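Glycosyl hydrolase family 62 protein (Coprinopsis cinerea, PDB 5B6T) catalyses the hydrolytic release of terminal alpha-L-arabinofuranosyl units, probably from the side branches of arabinoxylan. Local coordinates at residues Gln85-Pro91 with Arg270-Gln275; Gln92-Tyr96 with Ser107-Ile112; Met144-Cys148 with Asp274-Pro278; Asn198-Asp203 with Gly266-Ser271. One frame throughout, in Å; residues are numbered along the deposited sequence.

Contact 1. Residues Gln85-Pro91 with Arg270-Gln275; sequences QVFYFAP and RSGNDQ
Tyr88 N donates an almost straight backbone bond of 2.8 Å to Asn273 O, laying the loop 270-275 along the end of strand 82-89. In the five-bladed beta-propeller this ties an edge strand of one four-stranded blade to the chain segment that runs on to strand 278-279 of another. Arg270 meets the same strand two residues earlier. Its chain, extended from CG to NE, brings the guanidinium end-on to Val86 O, which lies in the group's plane and is gripped by both NH1 (2.8 Å) and NH2 (2.9 Å). NH2 also pairs with Glu267, so the guanidinium is fixed in rotation. Gln275 CB lies 3.7 Å from Phe89 CD1, ring and amide planes 59° apart, and Phe87 CD1 packs against Gln275 CA. With CG between backbone N and carbonyl carbon (chi1 70°) and a second bend at chi2, the Gln275 chain turns its amide back toward Ala90. At the tip, Gln275 OE1 accepts from Ala90 N at 2.9 Å, the donor standing above the amide plane.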
loop_
_atom_site.group_PDB
_atom_site.type_symbol
_atom_site.label_atom_id
_atom_site.label_comp_id
_atom_site.label_asym_id
_atom_site.label_seq_id
_atom_site.Cartn_x
_atom_site.Cartn_y
_atom_site.Cartn_z
ATOM N N GLN A 85 3.498 1.333 -5.339
ATOM C CA GLN A 85 2.258 0.758 -5.840
ATOM C C GLN A 85 2.497 0.408 -7.289
ATOM O O GLN A 85 2.787 1.292 -8.073
ATOM C CB GLN A 85 1.083 1.740 -5.755
ATOM C CG GLN A 85 -0.217 1.111 -6.257
ATOM C CD GLN A 85 -1.239 2.126 -6.697
ATOM O OE1 GLN A 85 -0.926 3.251 -7.055
ATOM N NE2 GLN A 85 -2.485 1.690 -6.727
ATOM N N VAL A 86 2.368 -0.864 -7.645
ATOM C CA VAL A 86 2.524 -1.303 -9.028
ATOM C C VAL A 86 1.184 -1.609 -9.688
ATOM O O VAL A 86 0.310 -2.211 -9.072
ATOM C CB VAL A 86 3.472 -2.542 -9.148
ATOM C CG1 VAL A 86 2.887 -3.792 -8.491
ATOM C CG2 VAL A 86 3.812 -2.821 -10.615
ATOM N N PHE A 87 1.045 -1.257 -10.958
ATOM C CA PHE A 87 -0.156 -1.612 -11.737
ATOM C C PHE A 87 0.153 -1.448 -13.213
ATOM O O PHE A 87 1.099 -0.747 -13.581
ATOM C CB PHE A 87 -1.412 -0.767 -11.375
ATOM C CG PHE A 87 -1.213 0.713 -11.514
ATOM C CD1 PHE A 87 -1.526 1.364 -12.705
ATOM C CD2 PHE A 87 -0.766 1.485 -10.442
ATOM C CE1 PHE A 87 -1.324 2.721 -12.846
ATOM C CE2 PHE A 87 -0.561 2.854 -10.596
ATOM C CZ PHE A 87 -0.888 3.465 -11.778
ATOM N N TYR A 88 -0.659 -2.077 -14.047
ATOM C CA TYR A 88 -0.487 -2.006 -15.487
ATOM C C TYR A 88 -1.458 -0.993 -16.018
ATOM O O TYR A 88 -2.690 -1.156 -15.861
ATOM C CB TYR A 88 -0.765 -3.380 -16.098
ATOM C CG TYR A 88 -0.586 -3.483 -17.582
ATOM C CD1 TYR A 88 0.684 -3.460 -18.161
ATOM C CD2 TYR A 88 -1.667 -3.704 -18.390
ATOM C CE1 TYR A 88 0.852 -3.586 -19.530
ATOM C CE2 TYR A 88 -1.516 -3.831 -19.756
ATOM C CZ TYR A 88 -0.259 -3.772 -20.319
ATOM O OH TYR A 88 -0.112 -3.958 -21.692
ATOM N N PHE A 89 -0.941 0.055 -16.646
ATOM C CA PHE A 89 -1.796 1.086 -17.234
ATOM C C PHE A 89 -2.074 0.680 -18.667
ATOM O O PHE A 89 -1.296 0.958 -19.598
ATOM C CB PHE A 89 -1.171 2.480 -17.161
ATOM C CG PHE A 89 -2.134 3.572 -17.509
ATOM C CD1 PHE A 89 -3.134 3.921 -16.624
ATOM C CD2 PHE A 89 -2.095 4.206 -18.747
ATOM C CE1 PHE A 89 -4.055 4.887 -16.936
ATOM C CE2 PHE A 89 -3.011 5.194 -19.065
ATOM C CZ PHE A 89 -3.992 5.531 -18.175
ATOM N N ALA A 90 -3.174 -0.039 -18.832
ATOM C CA ALA A 90 -3.448 -0.750 -20.086
ATOM C C ALA A 90 -3.481 0.149 -21.320
ATOM O O ALA A 90 -2.954 -0.254 -22.370
ATOM C CB ALA A 90 -4.719 -1.562 -19.940
ATOM N N PRO A 91 -4.034 1.367 -21.216
ATOM C CA PRO A 91 -4.073 2.204 -22.447
ATOM C C PRO A 91 -2.693 2.526 -23.045
ATOM O O PRO A 91 -2.581 2.732 -24.252
ATOM C CB PRO A 91 -4.789 3.466 -21.971
ATOM C CG PRO A 91 -5.686 2.975 -20.868
ATOM C CD PRO A 91 -4.874 1.947 -20.147
ATOM N N ARG A 270 -5.212 -8.765 -5.609
ATOM C CA ARG A 270 -6.187 -8.235 -6.553
ATOM C C ARG A 270 -6.770 -9.307 -7.463
ATOM O O ARG A 270 -6.235 -10.386 -7.556
ATOM C CB ARG A 270 -5.518 -7.154 -7.411
ATOM C CG ARG A 270 -4.749 -6.103 -6.625
ATOM C CD ARG A 270 -4.130 -5.088 -7.562
ATOM N NE ARG A 270 -3.071 -4.385 -6.871
ATOM C CZ ARG A 270 -2.100 -3.732 -7.481
ATOM N NH1 ARG A 270 -2.111 -3.580 -8.789
ATOM N NH2 ARG A 270 -1.123 -3.219 -6.756
ATOM N N SER A 271 -7.876 -8.988 -8.126
ATOM C CA SER A 271 -8.446 -9.889 -9.116
ATOM C C SER A 271 -7.928 -9.586 -10.508
ATOM O O SER A 271 -8.201 -10.353 -11.453
ATOM C CB SER A 271 -9.964 -9.762 -9.110
ATOM O OG SER A 271 -10.337 -8.425 -9.311
ATOM N N GLY A 272 -7.165 -8.505 -10.650
ATOM C CA GLY A 272 -6.602 -8.113 -11.941
ATOM C C GLY A 272 -5.577 -7.023 -11.716
ATOM O O GLY A 272 -5.598 -6.379 -10.660
ATOM N N ASN A 273 -4.704 -6.809 -12.706
ATOM C CA ASN A 273 -3.514 -6.003 -12.522
ATOM C C ASN A 273 -3.551 -4.635 -13.152
ATOM O O ASN A 273 -2.560 -3.924 -13.046
ATOM C CB ASN A 273 -2.287 -6.778 -13.020
ATOM C CG ASN A 273 -2.085 -8.057 -12.227
ATOM O OD1 ASN A 273 -2.468 -8.104 -11.062
ATOM N ND2 ASN A 273 -1.529 -9.094 -12.853
ATOM N N ASP A 274 -4.678 -4.275 -13.762
ATOM C CA ASP A 274 -4.777 -3.011 -14.459
ATOM C C ASP A 274 -5.067 -1.825 -13.556
ATOM O O ASP A 274 -5.122 -1.946 -12.331
ATOM C CB ASP A 274 -5.698 -3.098 -15.691
ATOM C CG ASP A 274 -7.170 -3.009 -15.376
ATOM O OD1 ASP A 274 -7.546 -2.737 -14.230
ATOM O OD2 ASP A 274 -7.981 -3.227 -16.323
ATOM N N GLN A 275 -5.205 -0.662 -14.177
ATOM C CA GLN A 275 -5.354 0.587 -13.463
ATOM C C GLN A 275 -6.658 0.752 -12.713
ATOM O O GLN A 275 -6.843 1.775 -12.037
ATOM C CB GLN A 275 -5.181 1.764 -14.442
ATOM C CG GLN A 275 -6.292 1.963 -15.450
ATOM C CD GLN A 275 -6.291 0.982 -16.619
ATOM O OE1 GLN A 275 -5.326 0.240 -16.864
ATOM N NE2 GLN A 275 -7.398 1.005 -17.392
#

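Contact 2. Residues Gln92-Tyr96 with Ser107-Ile112; sequences QRLWY and STNPDI
Trp95 and Asn109 form the hydrogen-bonded pair of an antiparallel hairpin, Trp95 N donating to Asn109 O at 2.9 Å and Asn109 N returning the bond to Trp95 O; Tyr96 and Thr108 follow as a non-hydrogen-bonded pair. Packing is tight on both faces. On one, Ile112 lies flat on the indole: CB stands 3.8 Å from the centroid of the five-membered ring, nearly on its normal, while CG2 reaches CZ2 and CD1 reaches the benzo side at CZ3. Its CG1, anti to the backbone N (chi1 -166°), carries CD1 there. Asn109 O sits in plane at the indole edge. On the other face, the Thr108 methyl CG2 presses on the Tyr96 ring, 3.6 Å from its centroid. Tyr96 OH donates to Gln92 OE1 at 2.6 Å, in the amide plane and on a lone pair, which steadies the ring's far end.

The Arg93-Pro110 side is looser. Leu94 CD2 rests against the exposed Pro110 ring, nearest its N at 3.8 Å, and beyond it a water bridges Arg93 O and Pro110 O. Asn109 OD1 accepts from Asp111 N in an Asx turn, while its ND2 bonds to Asn114 O. Arg93 and Leu94, both facing Phe89, make a G1 bulge where strand 94-100 begins to pair with strand 82-89, and Ile112 extends to Val32 and His34 of strand 25-34 and Phe41 of strand 37-46.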
loop_
_atom_site.group_PDB
_atom_site.type_symbol
_atom_site.label_atom_id
_atom_site.label_comp_id
_atom_site.label_asym_id
_atom_site.label_seq_id
_atom_site.Cartn_x
_atom_site.Cartn_y
_atom_site.Cartn_z
ATOM N N GLN A 92 -1.654 2.515 -22.227
ATOM C CA GLN A 92 -0.283 2.784 -22.676
ATOM C C GLN A 92 0.575 1.551 -22.798
ATOM O O GLN A 92 1.737 1.656 -23.191
ATOM C CB GLN A 92 0.394 3.752 -21.709
ATOM C CG GLN A 92 -0.257 5.109 -21.732
ATOM C CD GLN A 92 0.204 6.008 -20.622
ATOM O OE1 GLN A 92 1.178 5.707 -19.943
ATOM N NE2 GLN A 92 -0.464 7.121 -20.461
ATOM N N ARG A 93 0.034 0.407 -22.378
ATOM C CA ARG A 93 0.783 -0.858 -22.403
ATOM C C ARG A 93 2.081 -0.683 -21.605
ATOM O O ARG A 93 3.167 -1.152 -21.987
ATOM C CB ARG A 93 1.022 -1.316 -23.855
ATOM C CG ARG A 93 -0.294 -1.621 -24.567
ATOM C CD ARG A 93 -0.202 -1.742 -26.079
ATOM N NE ARG A 93 0.916 -2.559 -26.513
ATOM C CZ ARG A 93 0.891 -3.878 -26.726
ATOM N NH1 ARG A 93 -0.210 -4.609 -26.530
ATOM N NH2 ARG A 93 2.008 -4.480 -27.121
ATOM N N LEU A 94 1.976 0.017 -20.476
ATOM C CA LEU A 94 3.122 0.243 -19.594
ATOM C C LEU A 94 2.711 -0.062 -18.159
ATOM O O LEU A 94 1.625 0.347 -17.738
ATOM C CB LEU A 94 3.531 1.699 -19.631
ATOM C CG LEU A 94 4.309 2.212 -20.823
ATOM C CD1 LEU A 94 4.513 3.691 -20.586
ATOM C CD2 LEU A 94 5.639 1.480 -20.953
ATOM N N TRP A 95 3.593 -0.719 -17.414
ATOM C CA TRP A 95 3.470 -0.809 -15.974
ATOM C C TRP A 95 3.941 0.512 -15.373
ATOM O O TRP A 95 4.890 1.159 -15.861
ATOM C CB TRP A 95 4.303 -1.954 -15.396
ATOM C CG TRP A 95 3.884 -3.312 -15.828
ATOM C CD1 TRP A 95 4.303 -3.975 -16.925
ATOM C CD2 TRP A 95 2.977 -4.186 -15.143
ATOM N NE1 TRP A 95 3.708 -5.219 -16.982
ATOM C CE2 TRP A 95 2.896 -5.374 -15.895
ATOM C CE3 TRP A 95 2.244 -4.085 -13.957
ATOM C CZ2 TRP A 95 2.091 -6.436 -15.516
ATOM C CZ3 TRP A 95 1.443 -5.162 -13.569
ATOM C CH2 TRP A 95 1.371 -6.315 -14.363
ATOM N N TYR A 96 3.235 0.928 -14.318
ATOM C CA TYR A 96 3.606 2.065 -13.486
ATOM C C TYR A 96 3.981 1.570 -12.114
ATOM O O TYR A 96 3.361 0.603 -11.597
ATOM C CB TYR A 96 2.468 3.101 -13.378
ATOM C CG TYR A 96 2.384 4.045 -14.540
ATOM C CD1 TYR A 96 1.951 3.621 -15.776
ATOM C CD2 TYR A 96 2.758 5.378 -14.401
ATOM C CE1 TYR A 96 1.917 4.489 -16.869
ATOM C CE2 TYR A 96 2.724 6.238 -15.469
ATOM C CZ TYR A 96 2.307 5.801 -16.693
ATOM O OH TYR A 96 2.273 6.672 -17.776
ATOM N N SER A 107 7.608 5.713 -11.771
ATOM C CA SER A 107 8.439 5.148 -12.835
ATOM C C SER A 107 7.557 4.318 -13.757
ATOM O O SER A 107 6.473 3.871 -13.369
ATOM C CB SER A 107 9.549 4.263 -12.250
ATOM O OG SER A 107 10.415 5.025 -11.450
ATOM N N THR A 108 8.034 4.069 -14.960
ATOM C CA THR A 108 7.333 3.192 -15.882
ATOM C C THR A 108 8.255 2.091 -16.381
ATOM O O THR A 108 9.469 2.174 -16.238
ATOM C CB THR A 108 6.757 3.941 -17.092
ATOM O OG1 THR A 108 7.817 4.549 -17.842
ATOM C CG2 THR A 108 5.772 4.979 -16.615
ATOM N N ASN A 109 7.650 1.068 -16.973
ATOM C CA ASN A 109 8.365 -0.113 -17.449
ATOM C C ASN A 109 7.434 -0.941 -18.321
ATOM O O ASN A 109 6.353 -1.312 -17.873
ATOM C CB ASN A 109 8.825 -0.952 -16.240
ATOM C CG ASN A 109 9.863 -1.995 -16.588
ATOM O OD1 ASN A 109 9.989 -2.440 -17.738
ATOM N ND2 ASN A 109 10.598 -2.408 -15.587
ATOM N N PRO A 110 7.837 -1.274 -19.556
ATOM C CA PRO A 110 6.960 -2.119 -20.356
ATOM C C PRO A 110 6.871 -3.553 -19.863
ATOM O O PRO A 110 5.991 -4.260 -20.321
ATOM C CB PRO A 110 7.599 -2.078 -21.748
ATOM C CG PRO A 110 8.997 -1.717 -21.521
ATOM C CD PRO A 110 9.014 -0.813 -20.317
ATOM N N ASP A 111 7.791 -3.980 -18.994
ATOM C CA ASP A 111 7.905 -5.400 -18.591
ATOM C C ASP A 111 8.198 -5.517 -17.100
ATOM O O ASP A 111 9.305 -5.238 -16.663
ATOM C CB ASP A 111 9.020 -6.062 -19.413
ATOM C CG ASP A 111 9.226 -7.523 -19.072
ATOM O OD1 ASP A 111 8.347 -8.122 -18.398
ATOM O OD2 ASP A 111 10.263 -8.050 -19.564
ATOM N N ILE A 112 7.195 -5.964 -16.333
ATOM C CA ILE A 112 7.349 -6.119 -14.885
ATOM C C ILE A 112 8.442 -7.122 -14.524
ATOM O O ILE A 112 9.064 -7.026 -13.459
ATOM C CB ILE A 112 6.000 -6.498 -14.216
ATOM C CG1 ILE A 112 6.072 -6.321 -12.683
ATOM C CG2 ILE A 112 5.560 -7.912 -14.581
ATOM C CD1 ILE A 112 4.723 -6.504 -12.033
HETATM O O HOH W 1 4.036 -3.708 -22.174
#

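Contact 3. Residues Met144-Cys148 with Asp274-Pro278; sequences MWVIC and DQTLP
Cys148 N donates to Gln275 O at 2.8 Å, pinning the last residue of strand 142-148 to the loop 274-278. Beside this bond Thr276 CA makes a CA-H...O contact of 3.3 Å with Cys148 O, and a water donates to both Cys148 O and Thr276 O. Leu277 carries most of the apolar packing. It comes from the direction opposite to Trp145, CD1 lying 3.6 Å from the indole CZ2, while the other branch, CD2, rests 3.4 Å from Val146 O. CD1 of Ile147 reaches over Thr276 O and Leu277 CB, and Cys148 CB packs on Gln275 CG at 3.7 Å.

In the second shell, a type I beta turn from Asp274 to Leu277 shapes the loop. Asp274 OD1 takes two bonds from Thr276: the backbone N, in an Asx turn, approaches from above the carboxylate plane, whereas OG1, 2.6 Å away, meets OD1 on its syn lone pair. OG1 is placed for this between the backbone N and carbonyl carbon of Thr276 (chi1 66°). On the strand side, Trp145 NE1 donates to Val199 O and Cys148 is tied to Cys153 by a disulfide. The Trp145 side chain is about 5 Å from the bound calcium ion. A loop bonded to the end of one blade's edge strand on its way into the next sheet, close to a central calcium, fits the five-bladed propeller of family 62 enzymes.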
loop_
_atom_site.group_PDB
_atom_site.type_symbol
_atom_site.label_atom_id
_atom_site.label_comp_id
_atom_site.label_asym_id
_atom_site.label_seq_id
_atom_site.Cartn_x
_atom_site.Cartn_y
_atom_site.Cartn_z
ATOM N N MET A 144 1.293 7.196 -1.744
ATOM C CA MET A 144 0.656 7.628 -2.981
ATOM C C MET A 144 -0.043 6.445 -3.623
ATOM O O MET A 144 0.577 5.387 -3.804
ATOM C CB MET A 144 1.735 8.169 -3.931
ATOM C CG MET A 144 2.704 9.139 -3.290
ATOM S SD MET A 144 1.894 10.619 -2.679
ATOM C CE MET A 144 3.250 11.375 -1.766
ATOM N N TRP A 145 -1.310 6.636 -3.994
ATOM C CA TRP A 145 -2.123 5.546 -4.534
ATOM C C TRP A 145 -2.985 5.999 -5.697
ATOM O O TRP A 145 -3.800 6.937 -5.545
ATOM C CB TRP A 145 -3.000 4.988 -3.405
ATOM C CG TRP A 145 -3.868 3.845 -3.840
ATOM C CD1 TRP A 145 -5.098 3.917 -4.455
ATOM C CD2 TRP A 145 -3.593 2.461 -3.677
ATOM N NE1 TRP A 145 -5.557 2.668 -4.714
ATOM C CE2 TRP A 145 -4.670 1.745 -4.229
ATOM C CE3 TRP A 145 -2.540 1.752 -3.113
ATOM C CZ2 TRP A 145 -4.704 0.340 -4.255
ATOM C CZ3 TRP A 145 -2.570 0.382 -3.155
ATOM C CH2 TRP A 145 -3.654 -0.313 -3.695
ATOM N N VAL A 146 -2.856 5.319 -6.832
ATOM C CA VAL A 146 -3.663 5.565 -8.028
ATOM C C VAL A 146 -4.752 4.514 -8.173
ATOM O O VAL A 146 -4.516 3.323 -8.000
ATOM C CB VAL A 146 -2.770 5.584 -9.299
ATOM C CG1 VAL A 146 -3.623 5.575 -10.571
ATOM C CG2 VAL A 146 -1.800 6.751 -9.286
ATOM N N ILE A 147 -5.946 4.977 -8.535
ATOM C CA ILE A 147 -7.026 4.112 -9.028
ATOM C C ILE A 147 -7.779 4.879 -10.108
ATOM O O ILE A 147 -8.080 6.068 -9.950
ATOM C CB ILE A 147 -7.949 3.592 -7.900
ATOM C CG1 ILE A 147 -9.103 2.766 -8.472
ATOM C CG2 ILE A 147 -8.478 4.711 -6.996
ATOM C CD1 ILE A 147 -9.894 2.014 -7.444
ATOM N N CYS A 148 -8.101 4.178 -11.201
ATOM C CA CYS A 148 -8.830 4.755 -12.324
ATOM C C CYS A 148 -10.153 4.031 -12.528
ATOM O O CYS A 148 -10.270 2.842 -12.252
ATOM C CB CYS A 148 -8.010 4.634 -13.607
ATOM S SG CYS A 148 -6.312 5.234 -13.426
ATOM N N ASP A 274 -4.678 -4.275 -13.762
ATOM C CA ASP A 274 -4.777 -3.011 -14.459
ATOM C C ASP A 274 -5.067 -1.825 -13.556
ATOM O O ASP A 274 -5.122 -1.946 -12.331
ATOM C CB ASP A 274 -5.698 -3.098 -15.691
ATOM C CG ASP A 274 -7.170 -3.009 -15.376
ATOM O OD1 ASP A 274 -7.546 -2.737 -14.230
ATOM O OD2 ASP A 274 -7.981 -3.227 -16.323
ATOM N N GLN A 275 -5.205 -0.662 -14.177
ATOM C CA GLN A 275 -5.354 0.587 -13.463
ATOM C C GLN A 275 -6.658 0.752 -12.713
ATOM O O GLN A 275 -6.843 1.775 -12.037
ATOM C CB GLN A 275 -5.181 1.764 -14.442
ATOM C CG GLN A 275 -6.292 1.963 -15.450
ATOM C CD GLN A 275 -6.291 0.982 -16.619
ATOM O OE1 GLN A 275 -5.326 0.240 -16.864
ATOM N NE2 GLN A 275 -7.398 1.005 -17.392
ATOM N N THR A 276 -7.573 -0.206 -12.849
ATOM C CA THR A 276 -8.835 -0.139 -12.087
ATOM C C THR A 276 -8.706 -0.689 -10.670
ATOM O O THR A 276 -9.649 -0.570 -9.871
ATOM C CB THR A 276 -10.005 -0.840 -12.802
ATOM O OG1 THR A 276 -9.754 -2.247 -12.881
ATOM C CG2 THR A 276 -10.194 -0.265 -14.209
ATOM N N LEU A 277 -7.555 -1.275 -10.339
ATOM C CA LEU A 277 -7.318 -1.799 -8.968
ATOM C C LEU A 277 -8.522 -2.616 -8.434
ATOM O O LEU A 277 -9.091 -2.334 -7.369
ATOM C CB LEU A 277 -6.934 -0.665 -7.994
ATOM C CG LEU A 277 -5.462 -0.223 -7.982
ATOM C CD1 LEU A 277 -4.576 -1.347 -7.435
ATOM C CD2 LEU A 277 -4.932 0.241 -9.332
ATOM N N PRO A 278 -8.894 -3.678 -9.162
ATOM C CA PRO A 278 -10.021 -4.495 -8.734
ATOM C C PRO A 278 -9.656 -5.568 -7.725
ATOM O O PRO A 278 -8.549 -6.148 -7.767
ATOM C CB PRO A 278 -10.474 -5.144 -10.042
ATOM C CG PRO A 278 -9.226 -5.306 -10.826
ATOM C CD PRO A 278 -8.304 -4.188 -10.409
HETATM O O HOH W 2 -11.637 1.243 -10.487
#

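Contact 4. Residues Asn198-Asp203 with Gly266-Ser271; sequences NVYRID and GELIRS
Tyr200 reaches from strand 198-202 to Leu268. Its CB leaves the strand with CG anti to the carbonyl carbon (chi1 -61°), sending the ring toward segment 266-271. On one side of the ring CD2 and then CE2 run along Leu268 CD1, the latter at 3.8 Å; on the other, CE1 comes within 4.3 Å of Arg270 CG. CZ faces Leu268 CB. At the tip, OH accepts from Leu268 N at 2.9 Å and donates to a water, with Glu267 CG alongside. That water is gripped by four bonds, accepting from Arg270 NE and donating to Glu267 OE1 and Leu268 O. The strands run nearly parallel but 8.3 Å apart, in different sheets of the five-bladed propeller, so side chains span the gap. Edge-to-face packing with Trp145 confines the Tyr200 ring. Arg270 NH2 meets OE1 of Glu267, whose side chain is about 4 Å from the calcium ion, from above the carboxylate plane; NH1 goes to Val86 O and Ser30 OG to Glu267 OE2. Asn198 ND2 donates to Gly266 O at 3.0 Å, close to its amide plane, and its OD1 bonds to Tyr286 OH. Outermost, Ser271 OG donates to Asp203 OD2 at 2.6 Å, likewise from above the plane.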
loop_
_atom_site.group_PDB
_atom_site.type_symbol
_atom_site.label_atom_id
_atom_site.label_comp_id
_atom_site.label_asym_id
_atom_site.label_seq_id
_atom_site.Cartn_x
_atom_site.Cartn_y
_atom_site.Cartn_z
ATOM N N ASN A 198 -5.455 2.250 0.912
ATOM C CA ASN A 198 -5.717 1.432 -0.276
ATOM C C ASN A 198 -7.111 1.759 -0.768
ATOM O O ASN A 198 -8.035 1.969 0.031
ATOM C CB ASN A 198 -5.707 -0.088 -0.010
ATOM C CG ASN A 198 -4.449 -0.602 0.665
ATOM O OD1 ASN A 198 -4.510 -1.018 1.823
ATOM N ND2 ASN A 198 -3.346 -0.673 -0.065
ATOM N N VAL A 199 -7.257 1.825 -2.082
ATOM C CA VAL A 199 -8.553 2.050 -2.710
ATOM C C VAL A 199 -8.737 1.065 -3.870
ATOM O O VAL A 199 -7.915 0.993 -4.761
ATOM C CB VAL A 199 -8.748 3.497 -3.187
ATOM C CG1 VAL A 199 -10.213 3.723 -3.562
ATOM C CG2 VAL A 199 -8.309 4.452 -2.103
ATOM N N TYR A 200 -9.832 0.281 -3.799
ATOM C CA TYR A 200 -10.098 -0.780 -4.771
ATOM C C TYR A 200 -11.513 -0.743 -5.322
ATOM O O TYR A 200 -12.433 -0.324 -4.620
ATOM C CB TYR A 200 -9.928 -2.129 -4.120
ATOM C CG TYR A 200 -8.543 -2.418 -3.590
ATOM C CD1 TYR A 200 -7.498 -2.701 -4.450
ATOM C CD2 TYR A 200 -8.292 -2.419 -2.230
ATOM C CE1 TYR A 200 -6.231 -2.999 -3.976
ATOM C CE2 TYR A 200 -7.044 -2.734 -1.737
ATOM C CZ TYR A 200 -5.996 -3.003 -2.627
ATOM O OH TYR A 200 -4.747 -3.310 -2.116
ATOM N N ARG A 201 -11.664 -1.175 -6.576
ATOM C CA ARG A 201 -12.994 -1.495 -7.131
ATOM C C ARG A 201 -13.387 -2.872 -6.638
ATOM O O ARG A 201 -12.594 -3.819 -6.699
ATOM C CB ARG A 201 -12.954 -1.476 -8.646
ATOM C CG ARG A 201 -14.208 -1.992 -9.334
ATOM C CD ARG A 201 -15.435 -1.158 -9.005
ATOM N NE ARG A 201 -16.644 -1.779 -9.541
ATOM C CZ ARG A 201 -16.997 -1.765 -10.828
ATOM N NH1 ARG A 201 -16.247 -1.154 -11.738
ATOM N NH2 ARG A 201 -18.121 -2.384 -11.210
ATOM N N ILE A 202 -14.615 -3.012 -6.151
ATOM C CA ILE A 202 -15.105 -4.319 -5.661
ATOM C C ILE A 202 -15.804 -5.007 -6.823
ATOM O O ILE A 202 -16.897 -4.588 -7.211
ATOM C CB ILE A 202 -16.054 -4.175 -4.454
ATOM C CG1 ILE A 202 -15.383 -3.411 -3.314
ATOM C CG2 ILE A 202 -16.501 -5.542 -3.965
ATOM C CD1 ILE A 202 -16.334 -2.936 -2.217
ATOM N N ASP A 203 -15.187 -6.072 -7.354
ATOM C CA ASP A 203 -15.802 -6.819 -8.462
ATOM C C ASP A 203 -17.214 -7.285 -8.130
ATOM O O ASP A 203 -17.490 -7.672 -6.989
ATOM C CB ASP A 203 -14.985 -8.050 -8.837
ATOM C CG ASP A 203 -13.723 -7.723 -9.615
ATOM O OD1 ASP A 203 -13.620 -6.606 -10.173
ATOM O OD2 ASP A 203 -12.876 -8.633 -9.688
ATOM N N GLY A 266 -0.186 -2.382 4.095
ATOM C CA GLY A 266 -0.293 -3.553 3.255
ATOM C C GLY A 266 -1.050 -3.341 1.954
ATOM O O GLY A 266 -1.290 -2.205 1.505
ATOM N N GLU A 267 -1.425 -4.465 1.326
ATOM C CA GLU A 267 -2.201 -4.476 0.076
ATOM C C GLU A 267 -2.969 -5.767 -0.015
ATOM O O GLU A 267 -2.451 -6.838 0.392
ATOM C CB GLU A 267 -1.316 -4.346 -1.177
ATOM C CG GLU A 267 -1.317 -2.936 -1.800
ATOM C CD GLU A 267 -0.616 -2.840 -3.127
ATOM O OE1 GLU A 267 -0.691 -3.810 -3.908
ATOM O OE2 GLU A 267 0.041 -1.794 -3.388
ATOM N N LEU A 268 -4.174 -5.679 -0.592
ATOM C CA LEU A 268 -4.971 -6.864 -0.869
ATOM C C LEU A 268 -4.492 -7.538 -2.155
ATOM O O LEU A 268 -4.043 -6.885 -3.112
ATOM C CB LEU A 268 -6.469 -6.544 -1.031
ATOM C CG LEU A 268 -7.297 -6.264 0.239
ATOM C CD1 LEU A 268 -8.683 -5.739 -0.152
ATOM C CD2 LEU A 268 -7.455 -7.523 1.091
ATOM N N ILE A 269 -4.601 -8.850 -2.189
ATOM C CA ILE A 269 -4.401 -9.562 -3.450
ATOM C C ILE A 269 -5.551 -9.196 -4.395
ATOM O O ILE A 269 -6.743 -9.270 -4.017
ATOM C CB ILE A 269 -4.318 -11.086 -3.237
ATOM C CG1 ILE A 269 -3.122 -11.519 -2.363
ATOM C CG2 ILE A 269 -4.280 -11.808 -4.560
ATOM C CD1 ILE A 269 -1.829 -10.788 -2.532
ATOM N N ARG A 270 -5.212 -8.765 -5.609
ATOM C CA ARG A 270 -6.187 -8.235 -6.553
ATOM C C ARG A 270 -6.770 -9.307 -7.463
ATOM O O ARG A 270 -6.235 -10.386 -7.556
ATOM C CB ARG A 270 -5.518 -7.154 -7.411
ATOM C CG ARG A 270 -4.749 -6.103 -6.625
ATOM C CD ARG A 270 -4.130 -5.088 -7.562
ATOM N NE ARG A 270 -3.071 -4.385 -6.871
ATOM C CZ ARG A 270 -2.100 -3.732 -7.481
ATOM N NH1 ARG A 270 -2.111 -3.580 -8.789
ATOM N NH2 ARG A 270 -1.123 -3.219 -6.756
ATOM N N SER A 271 -7.876 -8.988 -8.126
ATOM C CA SER A 271 -8.446 -9.889 -9.116
ATOM C C SER A 271 -7.928 -9.586 -10.508
ATOM O O SER A 271 -8.201 -10.353 -11.453
ATOM C CB SER A 271 -9.964 -9.762 -9.110
ATOM O OG SER A 271 -10.337 -8.425 -9.311
HETATM O O HOH W 3 -3.228 -4.538 -3.968
#

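How the contacts relate
Contacts 1, 3 and 4 all use the chain from 266 to 278, which passes three different blade sheets in turn. Contacts 1 and 3 share Asp274 and Gln275, with centres about 6 Å apart; contact 4 shares Arg270 and Ser271 with contact 1, and its centre lies about 9 Å from that of contact 3. Contact 2, a local hairpin, falls within the span between the two segments of contact 1 and adjoins it in the sheet of strands 82-89 and 94-100. It is about 20 Å, centre to centre, from contact 4. The one late segment thus couples strands 82-89, 142-148 and 195-202, knitting separate propeller blades together near the calcium ion.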